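Local coordinates for protein HTH-type transcriptional activator ampR (Citrobacter freundii, PDB 3KOS) that regulates transcription of the AmpC beta-lactamase gene as a LysR-type activator, this chain being its effector-binding domain, at residues 12-16 against 194-199; 48-52 against 62-66; 82-86 against 114-118; 101-107 against 150-154. All blocks are in the same frame, centred on the assembly; numbering follows the deposited sequence.

Contact 1 (12-16 against 194-199); sequences EKLKI and PAMREF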
loop_
_atom_site.group_PDB
_atom_site.type_symbol
_atom_site.label_atom_id
_atom_site.label_comp_id
_atom_site.label_asym_id
_atom_site.label_seq_id
_atom_site.Cartn_x
_atom_site.Cartn_y
_atom_site.Cartn_z
ATOM N N GLU A 12 -5.043 -10.969 -26.833
ATOM C CA GLU A 12 -6.302 -10.365 -26.438
ATOM C C GLU A 12 -6.045 -9.593 -25.158
ATOM O O GLU A 12 -5.453 -10.125 -24.225
ATOM C CB GLU A 12 -7.360 -11.445 -26.210
ATOM C CG GLU A 12 -7.560 -12.342 -27.437
ATOM C CD GLU A 12 -8.589 -13.435 -27.217
ATOM O OE1 GLU A 12 -9.076 -13.584 -26.078
ATOM O OE2 GLU A 12 -8.920 -14.152 -28.192
ATOM N N LYS A 13 -6.478 -8.343 -25.122
ATOM C CA LYS A 13 -6.204 -7.491 -23.971
ATOM C C LYS A 13 -7.136 -7.806 -22.810
ATOM O O LYS A 13 -8.319 -8.075 -23.010
ATOM C CB LYS A 13 -6.322 -6.024 -24.363
ATOM C CG LYS A 13 -5.889 -5.068 -23.269
ATOM C CD LYS A 13 -5.755 -3.661 -23.809
ATOM C CE LYS A 13 -5.423 -2.674 -22.700
ATOM N NZ LYS A 13 -5.347 -1.289 -23.232
ATOM N N LEU A 14 -6.590 -7.781 -21.593
ATOM C CA LEU A 14 -7.392 -7.940 -20.388
ATOM C C LEU A 14 -6.863 -6.969 -19.335
ATOM O O LEU A 14 -5.683 -7.003 -19.000
ATOM C CB LEU A 14 -7.309 -9.374 -19.872
ATOM C CG LEU A 14 -7.979 -9.705 -18.534
ATOM C CD1 LEU A 14 -9.459 -9.402 -18.581
ATOM C CD2 LEU A 14 -7.763 -11.170 -18.189
ATOM N N LYS A 15 -7.738 -6.108 -18.828
ATOM C CA LYS A 15 -7.318 -5.074 -17.885
ATOM C C LYS A 15 -7.960 -5.325 -16.530
ATOM O O LYS A 15 -9.188 -5.371 -16.403
ATOM C CB LYS A 15 -7.681 -3.681 -18.412
ATOM C CG LYS A 15 -6.837 -2.589 -17.786
ATOM C CD LYS A 15 -7.227 -1.168 -18.216
ATOM C CE LYS A 15 -6.348 -0.158 -17.466
ATOM N NZ LYS A 15 -6.770 1.266 -17.649
ATOM N N ILE A 16 -7.124 -5.518 -15.519
ATOM C CA ILE A 16 -7.622 -5.869 -14.203
ATOM C C ILE A 16 -7.020 -4.973 -13.121
ATOM O O ILE A 16 -5.811 -4.810 -13.054
ATOM C CB ILE A 16 -7.325 -7.327 -13.877
ATOM C CG1 ILE A 16 -7.928 -8.234 -14.964
ATOM C CG2 ILE A 16 -7.885 -7.688 -12.520
ATOM C CD1 ILE A 16 -8.024 -9.686 -14.569
ATOM N N PRO A 194 -13.934 -13.294 -23.982
ATOM C CA PRO A 194 -13.347 -14.621 -23.768
ATOM C C PRO A 194 -12.139 -14.575 -22.830
ATOM O O PRO A 194 -11.957 -15.490 -22.028
ATOM C CB PRO A 194 -12.893 -15.039 -25.173
ATOM C CG PRO A 194 -13.716 -14.223 -26.104
ATOM C CD PRO A 194 -14.036 -12.940 -25.408
ATOM N N ALA A 195 -11.318 -13.540 -22.954
ATOM C CA ALA A 195 -10.130 -13.402 -22.106
ATOM C C ALA A 195 -10.545 -13.292 -20.639
ATOM O O ALA A 195 -9.913 -13.876 -19.760
ATOM C CB ALA A 195 -9.324 -12.187 -22.517
HETATM N N MSE A 196 -11.617 -12.549 -20.381
HETATM C CA MSE A 196 -12.141 -12.431 -19.020
HETATM C C MSE A 196 -12.630 -13.779 -18.494
HETATM O O MSE A 196 -12.298 -14.174 -17.374
HETATM C CB MSE A 196 -13.254 -11.375 -18.959
HETATM C CG MSE A 196 -12.737 -9.960 -19.214
HETATM SE SE MSE A 196 -14.197 -8.696 -19.630
HETATM C CE MSE A 196 -15.146 -8.772 -17.924
ATOM N N ARG A 197 -13.401 -14.505 -19.305
ATOM C CA ARG A 197 -13.915 -15.791 -18.859
ATOM C C ARG A 197 -12.761 -16.727 -18.537
ATOM O O ARG A 197 -12.810 -17.479 -17.565
ATOM C CB ARG A 197 -14.839 -16.424 -19.921
ATOM C CG ARG A 197 -16.217 -15.777 -20.016
ATOM C CD ARG A 197 -17.149 -16.541 -21.000
ATOM N NE ARG A 197 -16.775 -16.289 -22.387
ATOM C CZ ARG A 197 -17.204 -15.244 -23.089
ATOM N NH1 ARG A 197 -18.031 -14.373 -22.533
ATOM N NH2 ARG A 197 -16.814 -15.067 -24.346
ATOM N N GLU A 198 -11.727 -16.687 -19.365
ATOM C CA GLU A 198 -10.575 -17.555 -19.174
ATOM C C GLU A 198 -9.790 -17.207 -17.919
ATOM O O GLU A 198 -9.421 -18.086 -17.139
ATOM C CB GLU A 198 -9.693 -17.540 -20.422
ATOM C CG GLU A 198 -10.344 -18.351 -21.548
ATOM C CD GLU A 198 -9.655 -18.229 -22.883
ATOM O OE1 GLU A 198 -8.793 -17.343 -23.048
ATOM O OE2 GLU A 198 -9.997 -19.026 -23.785
ATOM N N PHE A 199 -9.539 -15.921 -17.717
ATOM C CA PHE A 199 -8.865 -15.498 -16.497
ATOM C C PHE A 199 -9.661 -15.882 -15.242
ATOM O O PHE A 199 -9.096 -16.393 -14.278
ATOM C CB PHE A 199 -8.588 -13.998 -16.514
ATOM C CG PHE A 199 -7.913 -13.505 -15.263
ATOM C CD1 PHE A 199 -8.664 -13.063 -14.191
ATOM C CD2 PHE A 199 -6.531 -13.528 -15.152
ATOM C CE1 PHE A 199 -8.050 -12.617 -13.025
ATOM C CE2 PHE A 199 -5.908 -13.090 -13.989
ATOM C CZ PHE A 199 -6.673 -12.628 -12.927
HETATM O O HOH W 1 -11.020 -11.565 -25.256
#

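Contact 2 (48-52 against 62-66); sequences HNNRV and TIRYG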
loop_
_atom_site.group_PDB
_atom_site.type_symbol
_atom_site.label_atom_id
_atom_site.label_comp_id
_atom_site.label_asym_id
_atom_site.label_seq_id
_atom_site.Cartn_x
_atom_site.Cartn_y
_atom_site.Cartn_z
ATOM N N HIS A 48 -4.913 -1.120 -6.589
ATOM C CA HIS A 48 -5.695 -0.055 -5.976
ATOM C C HIS A 48 -5.825 -0.338 -4.481
ATOM O O HIS A 48 -5.374 -1.386 -4.005
ATOM C CB HIS A 48 -7.071 0.076 -6.655
ATOM C CG HIS A 48 -7.888 -1.187 -6.661
ATOM N ND1 HIS A 48 -8.557 -1.648 -5.546
ATOM C CD2 HIS A 48 -8.177 -2.062 -7.655
ATOM C CE1 HIS A 48 -9.206 -2.758 -5.848
ATOM N NE2 HIS A 48 -8.990 -3.031 -7.120
ATOM N N ASN A 49 -6.401 0.603 -3.731
ATOM C CA ASN A 49 -6.552 0.407 -2.294
ATOM C C ASN A 49 -7.984 0.056 -1.891
ATOM O O ASN A 49 -8.453 0.422 -0.806
ATOM C CB ASN A 49 -6.016 1.619 -1.506
ATOM C CG ASN A 49 -6.829 2.887 -1.734
ATOM O OD1 ASN A 49 -7.751 2.921 -2.548
ATOM N ND2 ASN A 49 -6.492 3.939 -0.994
ATOM N N ASN A 50 -8.670 -0.656 -2.780
ATOM C CA ASN A 50 -10.047 -1.087 -2.565
ATOM C C ASN A 50 -11.097 -0.007 -2.786
ATOM O O ASN A 50 -12.288 -0.301 -2.779
ATOM C CB ASN A 50 -10.252 -1.719 -1.189
ATOM C CG ASN A 50 -11.161 -2.924 -1.254
ATOM O OD1 ASN A 50 -10.916 -3.838 -2.043
ATOM N ND2 ASN A 50 -12.204 -2.941 -0.437
ATOM N N ARG A 51 -10.652 1.233 -2.954
ATOM C CA ARG A 51 -11.536 2.319 -3.381
ATOM C C ARG A 51 -11.191 2.611 -4.810
ATOM O O ARG A 51 -10.134 3.188 -5.109
ATOM C CB ARG A 51 -11.335 3.588 -2.550
ATOM C CG ARG A 51 -11.795 3.460 -1.131
ATOM C CD ARG A 51 -10.755 2.719 -0.329
ATOM N NE ARG A 51 -11.031 2.786 1.099
ATOM C CZ ARG A 51 -10.278 2.202 2.024
ATOM N NH1 ARG A 51 -9.192 1.525 1.667
ATOM N NH2 ARG A 51 -10.613 2.292 3.305
ATOM N N VAL A 52 -12.076 2.198 -5.702
ATOM C CA VAL A 52 -11.775 2.228 -7.111
ATOM C C VAL A 52 -13.064 2.355 -7.906
ATOM O O VAL A 52 -14.126 1.913 -7.472
ATOM C CB VAL A 52 -11.017 0.951 -7.527
ATOM C CG1 VAL A 52 -11.872 -0.279 -7.290
ATOM C CG2 VAL A 52 -10.552 1.042 -8.970
ATOM N N THR A 62 -12.393 -6.071 -11.553
ATOM C CA THR A 62 -11.840 -5.510 -10.320
ATOM C C THR A 62 -11.720 -6.632 -9.294
ATOM O O THR A 62 -12.679 -7.361 -9.046
ATOM C CB THR A 62 -12.785 -4.451 -9.743
ATOM O OG1 THR A 62 -13.016 -3.434 -10.723
ATOM C CG2 THR A 62 -12.189 -3.821 -8.483
ATOM N N ILE A 63 -10.540 -6.802 -8.707
ATOM C CA ILE A 63 -10.435 -7.742 -7.603
ATOM C C ILE A 63 -10.423 -6.904 -6.339
ATOM O O ILE A 63 -9.664 -5.950 -6.244
ATOM C CB ILE A 63 -9.201 -8.629 -7.715
ATOM C CG1 ILE A 63 -9.370 -9.573 -8.925
ATOM C CG2 ILE A 63 -9.021 -9.415 -6.420
ATOM C CD1 ILE A 63 -8.151 -10.449 -9.215
ATOM N N ARG A 64 -11.301 -7.240 -5.397
ATOM C CA ARG A 64 -11.554 -6.376 -4.259
ATOM C C ARG A 64 -11.936 -7.161 -3.014
ATOM O O ARG A 64 -12.291 -8.344 -3.087
ATOM C CB ARG A 64 -12.688 -5.406 -4.609
ATOM C CG ARG A 64 -14.021 -6.091 -4.790
ATOM C CD ARG A 64 -14.882 -5.338 -5.802
ATOM N NE ARG A 64 -15.014 -3.929 -5.457
ATOM C CZ ARG A 64 -15.633 -3.032 -6.217
ATOM N NH1 ARG A 64 -15.706 -1.762 -5.831
ATOM N NH2 ARG A 64 -16.179 -3.409 -7.365
ATOM N N TYR A 65 -11.884 -6.481 -1.873
ATOM C CA TYR A 65 -12.287 -7.052 -0.598
ATOM C C TYR A 65 -13.680 -6.543 -0.271
ATOM O O TYR A 65 -13.942 -5.345 -0.375
ATOM C CB TYR A 65 -11.321 -6.584 0.493
ATOM C CG TYR A 65 -11.687 -6.974 1.916
ATOM C CD1 TYR A 65 -12.488 -6.148 2.697
ATOM C CD2 TYR A 65 -11.198 -8.145 2.488
ATOM C CE1 TYR A 65 -12.807 -6.480 4.006
ATOM C CE2 TYR A 65 -11.511 -8.489 3.804
ATOM C CZ TYR A 65 -12.313 -7.642 4.554
ATOM O OH TYR A 65 -12.635 -7.959 5.850
ATOM N N GLY A 66 -14.571 -7.445 0.130
ATOM C CA GLY A 66 -15.906 -7.026 0.507
ATOM C C GLY A 66 -16.875 -8.170 0.723
ATOM O O GLY A 66 -16.467 -9.314 0.951
HETATM O O HOH W 2 -14.245 0.467 -4.380
HETATM O O HOH W 3 -16.568 0.418 -7.366
#

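Contact 3 (82-86 against 114-118); sequences LMSPL and EWALW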
loop_
_atom_site.group_PDB
_atom_site.type_symbol
_atom_site.label_atom_id
_atom_site.label_comp_id
_atom_site.label_asym_id
_atom_site.label_seq_id
_atom_site.Cartn_x
_atom_site.Cartn_y
_atom_site.Cartn_z
ATOM N N LEU A 82 -10.141 -14.320 6.373
ATOM C CA LEU A 82 -10.245 -14.320 7.828
ATOM C C LEU A 82 -9.133 -13.500 8.472
ATOM O O LEU A 82 -7.963 -13.633 8.117
ATOM C CB LEU A 82 -10.210 -15.748 8.366
ATOM C CG LEU A 82 -11.328 -16.652 7.833
ATOM C CD1 LEU A 82 -11.298 -18.001 8.547
ATOM C CD2 LEU A 82 -12.675 -15.982 8.023
HETATM N N MSE A 83 -9.511 -12.659 9.427
HETATM C CA MSE A 83 -8.570 -11.733 10.055
HETATM C C MSE A 83 -8.229 -12.091 11.488
HETATM O O MSE A 83 -9.068 -12.593 12.238
HETATM C CB MSE A 83 -9.135 -10.323 10.045
HETATM C CG MSE A 83 -9.443 -9.818 8.659
HETATM SE SE MSE A 83 -10.255 -8.044 8.751
HETATM C CE MSE A 83 -10.288 -7.809 10.674
ATOM N N SER A 84 -6.991 -11.802 11.872
ATOM C CA SER A 84 -6.528 -12.072 13.220
ATOM C C SER A 84 -5.430 -11.059 13.549
ATOM O O SER A 84 -4.844 -10.462 12.642
ATOM C CB SER A 84 -6.000 -13.510 13.285
ATOM O OG SER A 84 -5.838 -13.954 14.619
ATOM N N PRO A 85 -5.163 -10.835 14.845
ATOM C CA PRO A 85 -4.078 -9.919 15.199
ATOM C C PRO A 85 -2.740 -10.401 14.653
ATOM O O PRO A 85 -2.496 -11.604 14.598
ATOM C CB PRO A 85 -4.076 -9.958 16.726
ATOM C CG PRO A 85 -5.516 -10.195 17.076
ATOM C CD PRO A 85 -6.024 -11.148 16.006
ATOM N N LEU A 86 -1.904 -9.454 14.244
ATOM C CA LEU A 86 -0.590 -9.752 13.688
ATOM C C LEU A 86 0.370 -8.701 14.196
ATOM O O LEU A 86 0.055 -7.519 14.153
ATOM C CB LEU A 86 -0.635 -9.679 12.160
ATOM C CG LEU A 86 -1.497 -10.725 11.457
ATOM C CD1 LEU A 86 -1.716 -10.324 10.004
ATOM C CD2 LEU A 86 -0.852 -12.109 11.547
ATOM N N GLU A 114 -13.380 -3.187 13.646
ATOM C CA GLU A 114 -12.629 -4.441 13.527
ATOM C C GLU A 114 -12.104 -4.940 14.875
ATOM O O GLU A 114 -12.227 -6.124 15.208
ATOM C CB GLU A 114 -11.460 -4.280 12.552
ATOM C CG GLU A 114 -11.886 -4.145 11.101
ATOM C CD GLU A 114 -10.727 -3.784 10.191
ATOM O OE1 GLU A 114 -9.726 -3.222 10.682
ATOM O OE2 GLU A 114 -10.825 -4.056 8.979
ATOM N N TRP A 115 -11.501 -4.041 15.646
ATOM C CA TRP A 115 -10.961 -4.426 16.947
ATOM C C TRP A 115 -12.067 -4.733 17.958
ATOM O O TRP A 115 -11.962 -5.687 18.721
ATOM C CB TRP A 115 -9.981 -3.371 17.478
ATOM C CG TRP A 115 -8.616 -3.569 16.900
ATOM C CD1 TRP A 115 -7.985 -2.782 15.975
ATOM C CD2 TRP A 115 -7.727 -4.657 17.180
ATOM N NE1 TRP A 115 -6.749 -3.316 15.669
ATOM C CE2 TRP A 115 -6.568 -4.464 16.399
ATOM C CE3 TRP A 115 -7.802 -5.777 18.013
ATOM C CZ2 TRP A 115 -5.487 -5.344 16.439
ATOM C CZ3 TRP A 115 -6.732 -6.651 18.057
ATOM C CH2 TRP A 115 -5.585 -6.431 17.269
ATOM N N ALA A 116 -13.129 -3.935 17.947
ATOM C CA ALA A 116 -14.268 -4.200 18.814
ATOM C C ALA A 116 -14.809 -5.602 18.537
ATOM O O ALA A 116 -15.103 -6.359 19.462
ATOM C CB ALA A 116 -15.357 -3.155 18.602
ATOM N N LEU A 117 -14.913 -5.955 17.262
ATOM C CA LEU A 117 -15.462 -7.251 16.882
ATOM C C LEU A 117 -14.541 -8.409 17.247
ATOM O O LEU A 117 -15.007 -9.436 17.731
ATOM C CB LEU A 117 -15.821 -7.282 15.394
ATOM C CG LEU A 117 -16.955 -6.316 15.028
ATOM C CD1 LEU A 117 -17.067 -6.120 13.526
ATOM C CD2 LEU A 117 -18.285 -6.795 15.613
ATOM N N TRP A 118 -13.236 -8.263 17.024
ATOM C CA TRP A 118 -12.328 -9.349 17.392
ATOM C C TRP A 118 -12.302 -9.573 18.906
ATOM O O TRP A 118 -12.386 -10.711 19.373
ATOM C CB TRP A 118 -10.904 -9.126 16.855
ATOM C CG TRP A 118 -10.060 -10.339 17.005
ATOM C CD1 TRP A 118 -9.974 -11.395 16.137
ATOM C CD2 TRP A 118 -9.204 -10.652 18.101
ATOM N NE1 TRP A 118 -9.109 -12.338 16.625
ATOM C CE2 TRP A 118 -8.626 -11.910 17.834
ATOM C CE3 TRP A 118 -8.863 -9.989 19.286
ATOM C CZ2 TRP A 118 -7.728 -12.513 18.707
ATOM C CZ3 TRP A 118 -7.973 -10.593 20.152
ATOM C CH2 TRP A 118 -7.418 -11.839 19.859
#

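Contact 4 (101-107 against 150-154); sequences ILKFPLL and MGVAI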
loop_
_atom_site.group_PDB
_atom_site.type_symbol
_atom_site.label_atom_id
_atom_site.label_comp_id
_atom_site.label_asym_id
_atom_site.label_seq_id
_atom_site.Cartn_x
_atom_site.Cartn_y
_atom_site.Cartn_z
ATOM N N ILE A 101 -2.796 -7.228 24.175
ATOM C CA ILE A 101 -2.725 -6.469 22.931
ATOM C C ILE A 101 -2.821 -4.976 23.236
ATOM O O ILE A 101 -2.183 -4.147 22.575
ATOM C CB ILE A 101 -3.829 -6.901 21.945
ATOM C CG1 ILE A 101 -3.511 -8.294 21.391
ATOM C CG2 ILE A 101 -3.965 -5.891 20.805
ATOM C CD1 ILE A 101 -4.649 -8.945 20.601
ATOM N N LEU A 102 -3.594 -4.643 24.267
ATOM C CA LEU A 102 -3.870 -3.250 24.614
ATOM C C LEU A 102 -2.706 -2.535 25.303
ATOM O O LEU A 102 -2.795 -1.348 25.629
ATOM C CB LEU A 102 -5.158 -3.150 25.437
ATOM C CG LEU A 102 -6.370 -3.711 24.699
ATOM C CD1 LEU A 102 -7.619 -3.690 25.561
ATOM C CD2 LEU A 102 -6.593 -2.929 23.407
ATOM N N LYS A 103 -1.606 -3.246 25.509
ATOM C CA LYS A 103 -0.374 -2.590 25.923
ATOM C C LYS A 103 0.113 -1.690 24.798
ATOM O O LYS A 103 0.852 -0.736 25.033
ATOM C CB LYS A 103 0.710 -3.622 26.214
ATOM C CG LYS A 103 0.497 -4.455 27.455
ATOM C CD LYS A 103 1.561 -5.539 27.488
ATOM C CE LYS A 103 1.427 -6.437 28.692
ATOM N NZ LYS A 103 2.518 -7.449 28.677
ATOM N N PHE A 104 -0.307 -2.000 23.573
ATOM C CA PHE A 104 0.228 -1.333 22.385
ATOM C C PHE A 104 -0.837 -0.572 21.601
ATOM O O PHE A 104 -2.032 -0.795 21.792
ATOM C CB PHE A 104 0.922 -2.362 21.495
ATOM C CG PHE A 104 1.924 -3.197 22.230
ATOM C CD1 PHE A 104 3.163 -2.681 22.554
ATOM C CD2 PHE A 104 1.615 -4.482 22.629
ATOM C CE1 PHE A 104 4.085 -3.438 23.249
ATOM C CE2 PHE A 104 2.536 -5.246 23.322
ATOM C CZ PHE A 104 3.769 -4.720 23.634
ATOM N N PRO A 105 -0.407 0.352 20.729
ATOM C CA PRO A 105 -1.378 1.031 19.867
ATOM C C PRO A 105 -1.991 0.017 18.913
ATOM O O PRO A 105 -1.390 -1.024 18.674
ATOM C CB PRO A 105 -0.517 2.030 19.084
ATOM C CG PRO A 105 0.698 2.233 19.932
ATOM C CD PRO A 105 0.952 0.905 20.577
ATOM N N LEU A 106 -3.168 0.319 18.386
ATOM C CA LEU A 106 -3.843 -0.595 17.484
ATOM C C LEU A 106 -3.775 -0.068 16.060
ATOM O O LEU A 106 -3.852 1.132 15.829
ATOM C CB LEU A 106 -5.296 -0.796 17.916
ATOM C CG LEU A 106 -5.498 -1.391 19.321
ATOM C CD1 LEU A 106 -6.973 -1.416 19.686
ATOM C CD2 LEU A 106 -4.900 -2.793 19.402
ATOM N N LEU A 107 -3.621 -0.979 15.108
ATOM C CA LEU A 107 -3.632 -0.630 13.697
ATOM C C LEU A 107 -4.860 -1.288 13.097
ATOM O O LEU A 107 -5.111 -2.472 13.343
ATOM C CB LEU A 107 -2.378 -1.175 12.990
ATOM C CG LEU A 107 -1.046 -0.952 13.726
ATOM C CD1 LEU A 107 0.129 -1.524 12.937
ATOM C CD2 LEU A 107 -0.801 0.512 14.036
HETATM N N MSE A 150 5.003 -0.567 15.230
HETATM C CA MSE A 150 4.197 0.622 15.504
HETATM C C MSE A 150 2.940 0.274 16.317
HETATM O O MSE A 150 2.358 1.125 16.977
HETATM C CB MSE A 150 3.807 1.358 14.210
HETATM C CG MSE A 150 4.980 1.885 13.385
HETATM SE SE MSE A 150 5.999 3.220 14.423
HETATM C CE MSE A 150 4.596 4.566 14.565
ATOM N N GLY A 151 2.516 -0.982 16.247
ATOM C CA GLY A 151 1.332 -1.413 16.960
ATOM C C GLY A 151 0.946 -2.806 16.522
ATOM O O GLY A 151 1.664 -3.443 15.748
ATOM N N VAL A 152 -0.179 -3.285 17.036
ATOM C CA VAL A 152 -0.704 -4.586 16.651
ATOM C C VAL A 152 -1.735 -4.386 15.548
ATOM O O VAL A 152 -2.667 -3.601 15.699
ATOM C CB VAL A 152 -1.354 -5.295 17.853
ATOM C CG1 VAL A 152 -1.928 -6.657 17.427
ATOM C CG2 VAL A 152 -0.331 -5.470 18.966
ATOM N N ALA A 153 -1.536 -5.081 14.431
ATOM C CA ALA A 153 -2.429 -4.982 13.284
ATOM C C ALA A 153 -3.507 -6.058 13.348
ATOM O O ALA A 153 -3.384 -7.029 14.083
ATOM C CB ALA A 153 -1.633 -5.152 12.006
ATOM N N ILE A 154 -4.570 -5.871 12.584
ATOM C CA ILE A 154 -5.512 -6.954 12.352
ATOM C C ILE A 154 -5.820 -6.965 10.863
ATOM O O ILE A 154 -6.216 -5.944 10.290
ATOM C CB ILE A 154 -6.780 -6.835 13.246
ATOM C CG1 ILE A 154 -7.681 -8.071 13.069
ATOM C CG2 ILE A 154 -7.525 -5.527 12.971
ATOM C CD1 ILE A 154 -8.812 -8.158 14.099
#

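Contact 1 (12-16 against 194-199)
Leu14 and Ile16 on strand 12-19 and Phe199 on helix 194-209 seal helix to sheet in one subdomain of the alpha/beta effector-binding domain. The strand belongs to the mixed sheet and the C-terminal helix runs across it: the short axes come within 8.3 Å at 59°, the CA of Leu14 lying nearest that of Ala195.

The apolar packing is carried by alternate strand residues, Leu14 and Ile16, which point toward the helix. With its CG anti to the backbone N (chi1 174°), Leu14 splits its two methyls between two helix residues. CD1 goes to selenomethionine Met196, where it sits 3.4 Å from Met196 CG, closer than carbon pairs usually pack, and CD2 goes to Phe199, 3.4 Å from its CB. Ala195 has only a methyl to offer here, so the backbones can draw near, and its CB lies 4.4 Å from the CB of Leu14. Leu14 also leans on Ile41 and Leu43 of the neighbouring strand.

Aromatic contact follows one turn further along the helix. Ile16 and the Phe199 ring come from opposite directions, and CD1 of the isoleucine meets a face of the ring in a CH-pi interaction. Phe34 meets the same ring edge-to-face.

Polar contact is confined to the start of the helix and needs water. The Glu12 chain reaches out extended beyond CG toward the first turn of the helix, where one water donates to Glu12 OE1 at 2.9 Å and accepts from Ala195 N at 3.0 Å.

Contact 2 (48-52 against 62-66)
The loop residue Asn50, with a positive phi (78°), has its CA 5.8 Å from that of Arg64 on strand 61-66. The contact lies in the subdomain of the alpha/beta effector-binding domain that holds strands 12-19, 41-48 and 61-66. The Asn50 side-chain amide does what a neighbouring strand would do, gripping the backbone of Tyr65 at both polar atoms. OD1 accepts from Tyr65 N at 2.8 Å, the N-H pointing almost straight at the oxygen but tilted somewhat from the carbonyl plane. ND2 donates to Tyr65 O at 3.0 Å, landing on a lone pair in the carbonyl plane. Two nearly linear bonds fix the rotation of the amide.

Beside it the Thr62 methyl packs on the imidazole and on Val52: Thr62 CG2 lies 3.6 Å from His48 NE2 and 3.8 Å from Val52 CG1, while that same valine methyl sits over the centre of the imidazole. His48 CG lies between its backbone N and carbonyl carbon (chi1 56°), folding the ring back so that ND1 accepts the Asn50 N-H in the ring plane.

Arg64 joins through water: one water takes a hydrogen from NH1 at 2.8 Å in the guanidinium plane and gives one to Val52 O. NH2 bonds to Thr185 OG1, and Trp70 is its cation-pi partner.

Because ND1 acts as acceptor, the imidazole proton is probably on NE2, which makes a weak bond to Gly17 O. The paired amide ties the irregular loop after strand 41-48 to the backbone of strand 61-66.

Contact 3 (82-86 against 114-118)
The Trp118 indole carries the Pro85 ring on one face. Pro85 CG stands 3.5 Å from the centroid of the six-membered ring, only 10° off its normal, a CH-pi contact, while CD slides toward the five-membered ring and comes to 3.3 Å from CE2. The two side chains approach from opposite directions. Trp115, three residues earlier on the helix, has its CH2 3.8 Å from Pro85 CG, so two indoles meet Pro85 from directions roughly at right angles, Trp118 with its face and Trp115 obliquely. Trp118 has its CG anti to the backbone N (chi1 -169°), which swings the indole across to the strand.

These residues join helix 114-121 to strand 73-86 in the second subdomain of the LysR-type effector-binding domain, an alpha/beta unit in which the helix lies against the mixed sheet. The short axes pass 9.9 Å apart and nearly perpendicular. Ile154 on the next strand of the sheet packs against Met83, Glu114 and both indoles.

The indole nitrogens are satisfied by backbone oxygens: Trp118 NE1 bonds to Thr175 O, which Ser84 OG also binds, and Trp115 NE1 to Leu107 O. Each bond limits the rotation of its indole.

At the other end, selenomethionine Met83 crosses Glu114 at about a right angle. Its terminal CE eclipses CB (chi3 -1°), an uncommon bend, and rests 4.0 Å from Glu114 CG, while SE lies 4.0 Å from OE2. That carboxylate oxygen bonds to Ser109 OG.

Contact 4 (101-107 against 150-154)
Leu106 and Val152 form a single parallel beta bridge where strand 106-109 starts beside the approach to strand 153-156, linking the small two-stranded sheet to the outer strand of the mixed sheet in one subdomain of the alpha/beta LysR-type effector-binding domain. Val152 uses both of its polar backbone atoms: its N donates to Pro105 O at 3.0 Å and its O accepts from Leu107 N at 2.9 Å, so the two bonds straddle Leu106.

The tight part is a backbone approach: Gly151, with no side chain, lets the chains close until its CA is 3.2 Å from Pro105 O. Val152 packs against the preceding loop at ordinary distances: its CB lies 4.0 Å from Ile101 CG2, the two side chains crossing at about a right angle, and its CG2 looks toward Phe104 CB. Val152 has CG1 anti to the backbone N (chi1 179°), which turns CG2 beside that nitrogen and toward the phenylalanine. Pro85 covers both Ile101 and Val152. On the far side of the bridge Leu107 points at the other segment and is backed by Met142 and Ala146 of helix 139-147.

Packing is looser toward the partly exposed end formed by Phe104, Pro105 and selenomethionine Met150. Pro105 lays its ring against a backbone oxygen, CG 3.6 Å from Met150 O, and the side chain of Met150 leads away to pack on Phe28 of the second subunit. Back in the interior, Leu107 reaches alongside the opposite chain: its CD1 lies 3.7 Å from Gly151 O and 4.1 Å from Ala153 CB.

In the fold
Contact 1 joins the two ends of the domain, and the other three are nested within the loop it closes. Contact 2 follows on the same sheet, through strands 12-19 and 61-66, its centre 18 Å away. Contacts 3 and 4 lie across the chain's centre, their centres about 35 and 40 Å from that of contact 1; strand 73-86 carries the sheet to them. They interlock, centres 11 Å apart: their segments alternate along the chain, and Leu86 and Ala153 pair through backbones. Contact 2 touches contact 3 where Tyr65 meets Met83. The arrangement is that of two subdomains, as in periplasmic binding proteins; in LysR relatives the cleft between them holds the effector, as is probably true here.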